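Local coordinates for phosphoenolpyruvate-protein phosphotransferase (Acinetobacter sp., PDB 3CI6) that probably transfers the phosphoryl group of phosphoenolpyruvate to a protein histidine, the piece described here being its GAF domain, at residues I15-N20 with L153-L157; L29-V33 with C45-L49; V36-M40 with A146-L150; I91-A97 with N115-P121. All coordinates share one frame; numbering follows the deposited sequence. Where two conformers were deposited one is given.

Contact 1: I15-N20 with L153-L157; sequences IVQEIN and LCAQL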
loop_
_atom_site.group_PDB
_atom_site.type_symbol
_atom_site.label_atom_id
_atom_site.label_comp_id
_atom_site.label_asym_id
_atom_site.label_seq_id
_atom_site.Cartn_x
_atom_site.Cartn_y
_atom_site.Cartn_z
ATOM N N ILE B 15 -0.771 1.341 11.185
ATOM C CA ILE B 15 0.014 0.196 10.737
ATOM C C ILE B 15 0.801 0.550 9.488
ATOM O O ILE B 15 1.993 0.246 9.382
ATOM C CB ILE B 15 -0.886 -1.025 10.472
ATOM C CG1 ILE B 15 -1.640 -1.411 11.726
ATOM C CG2 ILE B 15 -0.038 -2.192 9.990
ATOM C CD1 ILE B 15 -2.823 -2.374 11.549
ATOM N N VAL B 16 0.148 1.244 8.552
ATOM C CA VAL B 16 0.833 1.640 7.324
ATOM C C VAL B 16 2.085 2.498 7.628
ATOM O O VAL B 16 3.163 2.322 7.045
ATOM C CB VAL B 16 -0.139 2.353 6.374
ATOM C CG1 VAL B 16 0.609 3.128 5.323
ATOM C CG2 VAL B 16 -1.103 1.373 5.769
ATOM N N GLN B 17 1.965 3.392 8.601
ATOM C CA GLN B 17 3.080 4.268 8.966
ATOM C C GLN B 17 4.195 3.487 9.626
ATOM O O GLN B 17 5.353 3.710 9.310
ATOM C CB GLN B 17 2.590 5.467 9.783
ATOM C CG GLN B 17 1.735 6.362 8.871
ATOM C CD GLN B 17 1.647 7.794 9.259
ATOM O OE1 GLN B 17 0.768 8.180 10.048
ATOM N NE2 GLN B 17 2.519 8.626 8.653
ATOM N N GLU B 18 3.851 2.526 10.468
ATOM C CA GLU B 18 4.881 1.706 11.093
ATOM C C GLU B 18 5.583 0.852 10.047
ATOM O O GLU B 18 6.825 0.735 10.077
ATOM C CB GLU B 18 4.283 0.855 12.210
ATOM C CG GLU B 18 5.337 0.250 13.126
ATOM C CD GLU B 18 4.773 -0.678 14.197
ATOM O OE1 GLU B 18 3.544 -0.875 14.301
ATOM O OE2 GLU B 18 5.616 -1.229 14.940
ATOM N N ILE B 19 4.849 0.272 9.107
ATOM C CA ILE B 19 5.502 -0.490 8.019
ATOM C C ILE B 19 6.377 0.436 7.158
ATOM O O ILE B 19 7.505 0.099 6.756
ATOM C CB ILE B 19 4.475 -1.221 7.152
ATOM C CG1 ILE B 19 3.765 -2.313 7.942
ATOM C CG2 ILE B 19 5.139 -1.835 5.916
ATOM C CD1 ILE B 19 2.524 -2.875 7.258
ATOM N N ASN B 20 5.852 1.620 6.854
ATOM C CA ASN B 20 6.502 2.530 5.937
ATOM C C ASN B 20 7.853 2.981 6.454
ATOM O O ASN B 20 8.801 3.074 5.650
ATOM C CB ASN B 20 5.547 3.671 5.612
ATOM C CG ASN B 20 6.114 4.634 4.631
ATOM O OD1 ASN B 20 6.418 5.773 4.997
ATOM N ND2 ASN B 20 6.299 4.203 3.379
ATOM N N LEU B 153 -3.198 -3.142 2.977
ATOM C CA LEU B 153 -1.897 -3.488 3.530
ATOM C C LEU B 153 -1.085 -4.322 2.560
ATOM O O LEU B 153 0.122 -4.135 2.420
ATOM C CB LEU B 153 -2.071 -4.232 4.849
ATOM C CG LEU B 153 -2.510 -3.339 5.985
ATOM C CD1 LEU B 153 -3.037 -4.201 7.169
ATOM C CD2 LEU B 153 -1.408 -2.384 6.437
ATOM N N CYS B 154 -1.728 -5.268 1.871
ATOM C CA CYS B 154 -0.948 -6.069 0.943
ATOM C C CYS B 154 -0.369 -5.188 -0.187
ATOM O O CYS B 154 0.755 -5.412 -0.675
ATOM C CB CYS B 154 -1.784 -7.194 0.356
ATOM S SG CYS B 154 -2.036 -8.562 1.485
ATOM N N ALA B 155 -1.138 -4.180 -0.618
ATOM C CA ALA B 155 -0.682 -3.303 -1.702
ATOM C C ALA B 155 0.508 -2.485 -1.239
ATOM O O ALA B 155 1.450 -2.221 -2.035
ATOM C CB ALA B 155 -1.798 -2.390 -2.081
ATOM N N GLN B 156 0.530 -2.117 0.032
ATOM C CA GLN B 156 1.705 -1.418 0.568
ATOM C C GLN B 156 2.901 -2.349 0.568
ATOM O O GLN B 156 4.019 -1.984 0.105
ATOM C CB GLN B 156 1.482 -0.934 1.985
ATOM C CG GLN B 156 2.711 -0.251 2.549
ATOM C CD GLN B 156 2.549 0.207 3.955
ATOM O OE1 GLN B 156 1.577 -0.155 4.636
ATOM N NE2 GLN B 156 3.483 0.992 4.426
ATOM N N LEU B 157 2.713 -3.577 1.040
ATOM C CA LEU B 157 3.848 -4.514 1.082
ATOM C C LEU B 157 4.303 -4.883 -0.311
ATOM O O LEU B 157 5.462 -5.213 -0.510
ATOM C CB LEU B 157 3.540 -5.777 1.883
ATOM C CG LEU B 157 3.522 -5.641 3.397
ATOM C CD1 LEU B 157 3.084 -6.974 3.938
ATOM C CD2 LEU B 157 4.831 -5.190 3.999
HETATM O O HOH W 1 5.996 1.343 2.747
#
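Gln156 reaches across from 153-157 and donates from NE2 to the backbone oxygen of Val16 (NE2 to O 3.0 Å). The bond is nearly straight, 168° at the hydrogen, and the acceptor lies in the amide plane of Gln156. Val16 O already accepts the helical bond from Asn20 N, so two donors grip it. With CG anti to the backbone N (chi1 178°) and an extended chain beyond, the glutamine spans the gap between two helix segments whose axes stay 10.8 Å apart. The amide oxygen meets carbon instead, with Gln156 OE1 3.3 Å from Val16 CG2. Beside this polar link the contact is apolar. Leu153 CD2 touches Ile15 CG2 at 3.8 Å and Val16 CG2 as well, while Ile19 CG2 rests on Leu157 CD2 at 3.9 Å. Branched aliphatic residues suit this buried layer between nearly parallel segments (14°). Farther out, a water accepts from both Gln156 NE2 and Asn20 ND2; the latter also donates to Met123 O of the second subunit. A long neutral amide thus ties helix 7-20 to helix 144-167 at a backbone carbonyl, at the subunit interface, but at a price: Gln156 OE1 is buried without a hydrogen-bond partner.

Contact 2: L29-V33 with C45-L49; sequences LDIMV and CSIYL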
loop_
_atom_site.group_PDB
_atom_site.type_symbol
_atom_site.label_atom_id
_atom_site.label_comp_id
_atom_site.label_asym_id
_atom_site.label_seq_id
_atom_site.Cartn_x
_atom_site.Cartn_y
_atom_site.Cartn_z
ATOM N N LEU B 29 7.403 -7.192 7.316
ATOM C CA LEU B 29 6.575 -8.403 7.336
ATOM C C LEU B 29 6.125 -8.740 8.759
ATOM O O LEU B 29 4.966 -9.131 8.977
ATOM C CB LEU B 29 7.324 -9.588 6.729
ATOM C CG LEU B 29 7.747 -9.433 5.274
ATOM C CD1 LEU B 29 8.606 -10.640 4.835
ATOM C CD2 LEU B 29 6.523 -9.240 4.339
ATOM N N ASP B 30 7.053 -8.602 9.701
ATOM C CA ASP B 30 6.780 -8.927 11.094
ATOM C C ASP B 30 5.751 -7.960 11.649
ATOM O O ASP B 30 4.798 -8.353 12.355
ATOM C CB ASP B 30 8.086 -8.876 11.897
ATOM C CG ASP B 30 7.913 -9.211 13.371
ATOM O OD1 ASP B 30 7.419 -10.319 13.662
ATOM O OD2 ASP B 30 8.379 -8.381 14.197
ATOM N N ILE B 31 5.935 -6.667 11.357
ATOM C CA ILE B 31 4.961 -5.658 11.801
ATOM C C ILE B 31 3.611 -5.965 11.223
ATOM O O ILE B 31 2.599 -5.942 11.923
ATOM C CB ILE B 31 5.398 -4.258 11.353
ATOM C CG1 ILE B 31 6.595 -3.808 12.169
ATOM C CG2 ILE B 31 4.295 -3.258 11.561
ATOM C CD1 ILE B 31 7.424 -2.684 11.454
HETATM N N MSE B 32 3.560 -6.261 9.929
HETATM C CA MSE B 32 2.251 -6.479 9.319
HETATM C C MSE B 32 1.510 -7.673 9.919
HETATM O O MSE B 32 0.335 -7.555 10.262
HETATM C CB MSE B 32 2.336 -6.658 7.819
HETATM C CG MSE B 32 0.962 -6.651 7.178
HETATM SE SE MSE B 32 1.157 -6.779 5.303
HETATM C CE MSE B 32 2.109 -8.513 5.259
ATOM N N VAL B 33 2.159 -8.820 10.043
ATOM C CA VAL B 33 1.401 -10.008 10.547
ATOM C C VAL B 33 0.930 -9.806 11.978
ATOM O O VAL B 33 -0.178 -10.212 12.360
ATOM C CB VAL B 33 2.136 -11.359 10.363
ATOM C CG1 VAL B 33 2.379 -11.605 8.884
ATOM C CG2 VAL B 33 3.380 -11.445 11.201
ATOM N N CYS B 45 -2.013 -14.990 11.561
ATOM C CA CYS B 45 -1.779 -14.236 10.339
ATOM C C CYS B 45 -0.361 -14.520 9.880
ATOM O O CYS B 45 0.573 -14.337 10.646
ATOM C CB CYS B 45 -1.961 -12.771 10.591
ATOM S SG CYS B 45 -1.653 -11.762 9.075
ATOM N N SER B 46 -0.231 -14.973 8.648
ATOM C CA SER B 46 1.064 -15.325 8.087
ATOM C C SER B 46 1.224 -14.741 6.713
ATOM O O SER B 46 0.248 -14.519 6.004
ATOM C CB SER B 46 1.186 -16.830 7.955
ATOM O OG SER B 46 0.896 -17.525 9.144
ATOM N N ILE B 47 2.477 -14.589 6.296
ATOM C CA ILE B 47 2.749 -14.140 4.942
ATOM C C ILE B 47 3.754 -15.071 4.291
ATOM O O ILE B 47 4.774 -15.458 4.887
ATOM C CB ILE B 47 3.215 -12.679 4.891
ATOM C CG1 ILE B 47 3.365 -12.197 3.447
ATOM C CG2 ILE B 47 4.484 -12.486 5.699
ATOM C CD1 ILE B 47 2.162 -12.298 2.661
ATOM N N TYR B 48 3.378 -15.522 3.105
ATOM C CA TYR B 48 4.204 -16.390 2.280
ATOM C C TYR B 48 4.657 -15.571 1.096
ATOM O O TYR B 48 3.834 -14.999 0.348
ATOM C CB TYR B 48 3.367 -17.618 1.797
ATOM C CG TYR B 48 2.909 -18.520 2.884
ATOM C CD1 TYR B 48 1.740 -18.227 3.552
ATOM C CD2 TYR B 48 3.617 -19.665 3.268
ATOM C CE1 TYR B 48 1.273 -19.013 4.584
ATOM C CE2 TYR B 48 3.141 -20.437 4.307
ATOM C CZ TYR B 48 1.974 -20.096 4.946
ATOM O OH TYR B 48 1.446 -20.843 6.024
ATOM N N LEU B 49 5.952 -15.532 0.834
ATOM C CA LEU B 49 6.453 -14.783 -0.311
ATOM C C LEU B 49 6.872 -15.718 -1.422
ATOM O O LEU B 49 7.416 -16.813 -1.177
ATOM C CB LEU B 49 7.647 -13.892 0.060
ATOM C CG LEU B 49 7.322 -12.745 1.014
ATOM C CD1 LEU B 49 8.557 -11.837 1.056
ATOM C CD2 LEU B 49 6.046 -12.012 0.578
#
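Val33 sits almost on the backbone of Cys45, where helix and strand come closest: Val33 CB is 3.4 Å from Cys45 O and 4.0 Å from Cys45 SG. The small thiol suits this narrow end. Cys45 SG stands anti to its own backbone N (chi1 179°), which brings it beside the Val33 backbone, 3.8 Å from Val33 CA. Farther along the strand Ile47 CG2 meets Val33 CG1 at 3.9 Å and, from one turn earlier, Leu29 CD2 at 4.1 Å, each side chain crossing the isoleucine at about a right angle. At the far end the two segments have diverged, and longer side chains are needed to bridge them: Leu29 and Leu49 meet tip to tip, CD1 to CD1 at 4.0 Å. Leu49 also lines the pocket that holds the bound 1-ethoxy-2-(2-ethoxyethoxy)ethane, so the looser end borders a ligand. On the helix, Asp30 points away from the strand and is partly exposed, whereas Leu29 and Val33, four residues apart, both face the sheet. No hydrogen bond joins the segments. Strand 44-51 spends its backbone bonds on its sheet neighbours, such as Ser46 with Val133, so that between these two segments side-chain packing, mostly apolar, makes the contact.

Contact 3: V36-M40 with A146-L150; sequences VADAM and AESFL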
loop_
_atom_site.group_PDB
_atom_site.type_symbol
_atom_site.label_atom_id
_atom_site.label_comp_id
_atom_site.label_asym_id
_atom_site.label_seq_id
_atom_site.Cartn_x
_atom_site.Cartn_y
_atom_site.Cartn_z
ATOM N N VAL B 36 -1.886 -6.980 12.001
ATOM C CA VAL B 36 -3.125 -7.531 11.427
ATOM C C VAL B 36 -3.785 -8.451 12.465
ATOM O O VAL B 36 -4.992 -8.350 12.741
ATOM C CB VAL B 36 -2.901 -8.274 10.119
ATOM C CG1 VAL B 36 -4.142 -9.120 9.742
ATOM C CG2 VAL B 36 -2.579 -7.234 8.989
ATOM N N ALA B 37 -3.025 -9.332 13.102
ATOM C CA ALA B 37 -3.618 -10.264 14.060
ATOM C C ALA B 37 -4.279 -9.528 15.218
ATOM O O ALA B 37 -5.370 -9.917 15.694
ATOM C CB ALA B 37 -2.566 -11.210 14.592
ATOM N N ASP B 38 -3.640 -8.451 15.679
ATOM C CA ASP B 38 -4.193 -7.663 16.782
ATOM C C ASP B 38 -5.424 -6.858 16.336
ATOM O O ASP B 38 -6.414 -6.764 17.064
ATOM C CB ASP B 38 -3.131 -6.731 17.343
ATOM C CG ASP B 38 -3.567 -6.010 18.619
ATOM O OD1 ASP B 38 -4.109 -6.646 19.533
ATOM O OD2 ASP B 38 -3.364 -4.784 18.684
ATOM N N ALA B 39 -5.384 -6.285 15.148
ATOM C CA ALA B 39 -6.474 -5.431 14.684
ATOM C C ALA B 39 -7.734 -6.213 14.398
ATOM O O ALA B 39 -8.840 -5.703 14.571
ATOM C CB ALA B 39 -6.047 -4.675 13.432
HETATM N N MSE B 40 -7.571 -7.450 13.934
HETATM C CA MSE B 40 -8.694 -8.323 13.629
HETATM C C MSE B 40 -9.056 -9.303 14.756
HETATM O O MSE B 40 -10.143 -9.882 14.741
HETATM C CB MSE B 40 -8.373 -9.192 12.396
HETATM C CG MSE B 40 -8.043 -8.435 11.163
HETATM SE SE MSE B 40 -7.874 -9.548 9.558
HETATM C CE MSE B 40 -9.701 -10.240 9.516
ATOM N N ALA B 146 -12.809 -6.191 6.453
ATOM C CA ALA B 146 -11.600 -6.941 6.667
ATOM C C ALA B 146 -10.909 -7.166 5.344
ATOM O O ALA B 146 -9.684 -6.985 5.254
ATOM C CB ALA B 146 -11.913 -8.259 7.347
ATOM N N GLU B 147 -11.659 -7.526 4.303
ATOM C CA GLU B 147 -11.009 -7.723 2.998
ATOM C C GLU B 147 -10.329 -6.437 2.515
ATOM O O GLU B 147 -9.169 -6.445 2.064
ATOM C CB GLU B 147 -12.015 -8.208 1.951
ATOM C CG GLU B 147 -12.552 -9.595 2.225
ATOM C CD GLU B 147 -13.440 -10.127 1.118
ATOM O OE1 GLU B 147 -13.634 -9.465 0.082
ATOM O OE2 GLU B 147 -13.912 -11.290 1.250
ATOM N N SER B 148 -11.039 -5.315 2.625
ATOM C CA SER B 148 -10.483 -4.030 2.186
ATOM C C SER B 148 -9.236 -3.638 2.950
ATOM O O SER B 148 -8.280 -3.162 2.356
ATOM C CB SER B 148 -11.529 -2.949 2.274
ATOM O OG SER B 148 -12.586 -3.149 1.385
ATOM N N PHE B 149 -9.244 -3.827 4.264
ATOM C CA PHE B 149 -8.106 -3.585 5.133
ATOM C C PHE B 149 -6.899 -4.375 4.663
ATOM O O PHE B 149 -5.803 -3.841 4.499
ATOM C CB PHE B 149 -8.549 -3.965 6.562
ATOM C CG PHE B 149 -7.455 -4.006 7.617
ATOM C CD1 PHE B 149 -6.907 -2.841 8.092
ATOM C CD2 PHE B 149 -7.110 -5.204 8.250
ATOM C CE1 PHE B 149 -5.962 -2.841 9.132
ATOM C CE2 PHE B 149 -6.166 -5.222 9.289
ATOM C CZ PHE B 149 -5.583 -4.039 9.708
ATOM N N LEU B 150 -7.108 -5.679 4.469
ATOM C CA LEU B 150 -5.994 -6.542 4.086
ATOM C C LEU B 150 -5.507 -6.229 2.693
ATOM O O LEU B 150 -4.303 -6.286 2.442
ATOM C CB LEU B 150 -6.396 -8.008 4.197
ATOM C CG LEU B 150 -6.716 -8.490 5.607
ATOM C CD1 LEU B 150 -7.175 -9.946 5.573
ATOM C CD2 LEU B 150 -5.534 -8.288 6.556
#
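Val36 opens the contact with both its methyls. CG1, anti to the backbone N (chi1 166°), presses on Leu150 CD2 at 3.6 Å, and CG2 lies 4.1 Å from Phe149 CE2. Its compact branched side chain fills the corner between an aromatic and an aliphatic neighbour. Ala39 comes next on this face; its single methyl keeps the helix surface low enough for the phenylalanine to reach in, with Ala39 CB 3.8 Å from Phe149 CZ. Met40, present as selenomethionine, ends the run and reaches farthest. Its CG lies 4.2 Å from Phe149 CE2, and SE then stands 4.0 Å from Leu150 CD2. The chain bends at the last torsion (chi3 62°), carrying CE to the methyl of Ala146, CE to CB 3.7 Å. A flexible thioether-like chain suits such a winding path, and the small Ala146 accommodates its end. The segments run antiparallel, inclined at 157°, with their axes 12.0 Å apart, so the side chains rather than the backbones make the contact. Phe149 also leans on Leu12 and Ile15 of helix 7-20, while Leu150 packs down on Leu118 and Leu132 of the sheet, placing this pair of helices between the outer helix and the strands.

Contact 4: I91-A97 with N115-P121; sequences IVNLENA and NSFLGVP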
loop_
_atom_site.group_PDB
_atom_site.type_symbol
_atom_site.label_atom_id
_atom_site.label_comp_id
_atom_site.label_asym_id
_atom_site.label_seq_id
_atom_site.Cartn_x
_atom_site.Cartn_y
_atom_site.Cartn_z
ATOM N N ILE B 91 -8.797 -12.820 -3.850
ATOM C CA ILE B 91 -9.107 -13.166 -2.479
ATOM C C ILE B 91 -9.903 -14.477 -2.448
ATOM O O ILE B 91 -10.783 -14.683 -3.313
ATOM C CB ILE B 91 -9.934 -12.094 -1.755
ATOM C CG1 ILE B 91 -9.087 -10.849 -1.556
ATOM C CG2 ILE B 91 -10.424 -12.652 -0.414
ATOM C CD1 ILE B 91 -9.745 -9.839 -0.633
ATOM N N VAL B 92 -9.527 -15.347 -1.518
ATOM C CA VAL B 92 -10.281 -16.557 -1.196
ATOM C C VAL B 92 -10.650 -16.448 0.288
ATOM O O VAL B 92 -9.827 -16.617 1.164
ATOM C CB VAL B 92 -9.494 -17.821 -1.459
ATOM C CG1 VAL B 92 -10.288 -19.029 -1.019
ATOM C CG2 VAL B 92 -9.129 -17.943 -2.922
ATOM N N ASN B 93 -11.923 -16.138 0.535
ATOM C CA ASN B 93 -12.435 -15.879 1.875
ATOM C C ASN B 93 -13.435 -16.978 2.173
ATOM O O ASN B 93 -14.585 -16.926 1.704
ATOM C CB ASN B 93 -13.054 -14.502 1.946
ATOM C CG ASN B 93 -13.587 -14.161 3.326
ATOM O OD1 ASN B 93 -13.487 -14.985 4.256
ATOM N ND2 ASN B 93 -14.173 -12.950 3.464
ATOM N N LEU B 94 -12.973 -17.998 2.893
ATOM C CA LEU B 94 -13.746 -19.181 3.223
ATOM C C LEU B 94 -14.142 -19.147 4.686
ATOM O O LEU B 94 -13.309 -19.306 5.585
ATOM C CB LEU B 94 -12.949 -20.446 2.974
ATOM C CG LEU B 94 -12.789 -20.857 1.531
ATOM C CD1 LEU B 94 -11.895 -22.110 1.525
ATOM C CD2 LEU B 94 -14.143 -21.111 0.900
ATOM N N GLU B 95 -15.426 -18.985 4.909
ATOM C CA GLU B 95 -15.958 -18.984 6.241
ATOM C C GLU B 95 -15.720 -20.336 6.872
ATOM O O GLU B 95 -15.326 -20.422 8.023
ATOM C CB GLU B 95 -17.458 -18.696 6.226
ATOM C CG GLU B 95 -18.137 -18.730 7.575
ATOM C CD GLU B 95 -19.619 -18.472 7.532
ATOM O OE1 GLU B 95 -20.184 -18.280 6.422
ATOM O OE2 GLU B 95 -20.225 -18.482 8.628
ATOM N N ASN B 96 -16.007 -21.389 6.114
ATOM C CA ASN B 96 -15.854 -22.732 6.616
ATOM C C ASN B 96 -14.959 -23.508 5.664
ATOM O O ASN B 96 -15.423 -24.061 4.658
ATOM C CB ASN B 96 -17.217 -23.383 6.757
ATOM C CG ASN B 96 -17.144 -24.726 7.465
ATOM O OD1 ASN B 96 -16.050 -25.239 7.690
ATOM N ND2 ASN B 96 -18.277 -25.289 7.811
ATOM N N ALA B 97 -13.671 -23.511 5.976
ATOM C CA ALA B 97 -12.689 -24.126 5.136
ATOM C C ALA B 97 -12.660 -25.638 5.315
ATOM O O ALA B 97 -12.007 -26.325 4.536
ATOM C CB ALA B 97 -11.321 -23.530 5.422
ATOM N N ASN B 115 -10.405 -23.900 10.668
ATOM C CA ASN B 115 -11.594 -24.053 9.851
ATOM C C ASN B 115 -12.064 -22.790 9.181
ATOM O O ASN B 115 -13.113 -22.785 8.554
ATOM C CB ASN B 115 -12.720 -24.652 10.678
ATOM C CG ASN B 115 -12.444 -26.103 11.035
ATOM O OD1 ASN B 115 -11.997 -26.879 10.187
ATOM N ND2 ASN B 115 -12.597 -26.432 12.292
ATOM N N SER B 116 -11.299 -21.706 9.304
ATOM C CA SER B 116 -11.527 -20.519 8.484
ATOM C C SER B 116 -10.216 -20.143 7.786
ATOM O O SER B 116 -9.142 -20.291 8.348
ATOM C CB SER B 116 -12.029 -19.353 9.335
ATOM O OG SER B 116 -10.939 -18.699 9.960
ATOM N N PHE B 117 -10.332 -19.676 6.544
ATOM C CA PHE B 117 -9.180 -19.309 5.734
ATOM C C PHE B 117 -9.538 -18.045 4.966
ATOM O O PHE B 117 -10.531 -18.011 4.264
ATOM C CB PHE B 117 -8.882 -20.409 4.716
ATOM C CG PHE B 117 -7.756 -20.089 3.767
ATOM C CD1 PHE B 117 -8.017 -19.446 2.575
ATOM C CD2 PHE B 117 -6.440 -20.420 4.052
ATOM C CE1 PHE B 117 -7.028 -19.170 1.693
ATOM C CE2 PHE B 117 -5.413 -20.140 3.156
ATOM C CZ PHE B 117 -5.702 -19.487 1.994
ATOM N N LEU B 118 -8.688 -17.047 5.083
ATOM C CA LEU B 118 -8.815 -15.817 4.323
ATOM C C LEU B 118 -7.467 -15.516 3.698
ATOM O O LEU B 118 -6.511 -15.166 4.388
ATOM C CB LEU B 118 -9.272 -14.679 5.236
ATOM C CG LEU B 118 -9.223 -13.254 4.712
ATOM C CD1 LEU B 118 -9.883 -13.080 3.364
ATOM C CD2 LEU B 118 -9.872 -12.296 5.754
ATOM N N GLY B 119 -7.369 -15.746 2.395
ATOM C CA GLY B 119 -6.088 -15.569 1.658
ATOM C C GLY B 119 -6.214 -14.398 0.707
ATOM O O GLY B 119 -7.246 -14.277 0.008
ATOM N N VAL B 120 -5.186 -13.544 0.688
ATOM C CA VAL B 120 -5.216 -12.305 -0.049
ATOM C C VAL B 120 -3.929 -12.239 -0.883
ATOM O O VAL B 120 -2.832 -12.426 -0.344
ATOM C CB VAL B 120 -5.300 -11.092 0.892
ATOM C CG1 VAL B 120 -5.394 -9.838 0.068
ATOM C CG2 VAL B 120 -6.492 -11.230 1.816
ATOM N N PRO B 121 -4.059 -12.032 -2.187
ATOM C CA PRO B 121 -2.824 -11.995 -2.990
ATOM C C PRO B 121 -2.089 -10.677 -2.818
ATOM O O PRO B 121 -2.709 -9.613 -2.713
ATOM C CB PRO B 121 -3.345 -12.100 -4.391
ATOM C CG PRO B 121 -4.691 -11.507 -4.325
ATOM C CD PRO B 121 -5.257 -11.829 -3.003
#
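Phe117 carries much of the packing between these two antiparallel strands. Its CB rests against Ala97 CB at 4.0 Å, just past the end of strand 92-94. With CG anti to the backbone N (chi1 176°), the ring then runs back along the ladder: CD1 comes 3.6 Å from Val92 O, and CE1 lies 4.2 Å from Val92 CB. CE1 also passes close to Gly119, two residues on, which has no side chain to stand in its way. Val85 and Leu81 of helix 80-88 pack on the same ring. On the other face Leu118 CD1 meets Ile91 CG2 and Asn93 CB, both at 3.8 Å, while the amide nitrogen of Asn93 turns to Glu147 and the backbone of Phe142.

The backbones are joined by a regular antiparallel ladder. Val92 and Gly119 form a hydrogen-bonded pair, Val92 N to Gly119 O at 2.9 Å, with a second bond in return. Leu94 and Phe117 repeat the pattern, and Asn93 with Leu118 is the non-hydrogen-bonded pair between them. Past the strand, Ala97 N still reaches Asn115 O at 2.7 Å, although the donor stands well above the carbonyl plane (49° out of it). The backbone therefore fixes the register of edge strand 92-94, while the side chains of the two strands sort by face: apolar Val92, Leu94 and Phe117 where helix 80-88 packs, a mixed polar and aliphatic set toward helix 144-167.

How the contacts relate
The four contacts build the GAF domain in layers. Contact 1 joins the outer helix 7-20 to helix 144-167; contact 3 pairs that last helix with helix 25-40; contact 2 lays helix 25-40 on the antiparallel sheet, and contact 4 completes the sheet's edge. Contacts 1 and 4 lie on opposite sides of the chain's centre, their centres about 21 Å apart, whereas contacts 1 and 2 are only about 11 Å apart. Along the chain, contact 1 brackets all the others, contacts 2 and 3 interlace, and contact 4 falls within the span of contact 3. N- and C-terminal helices are thereby brought together, and contacts 1 and 3, and contact 4 at one residue, also meet the second subunit.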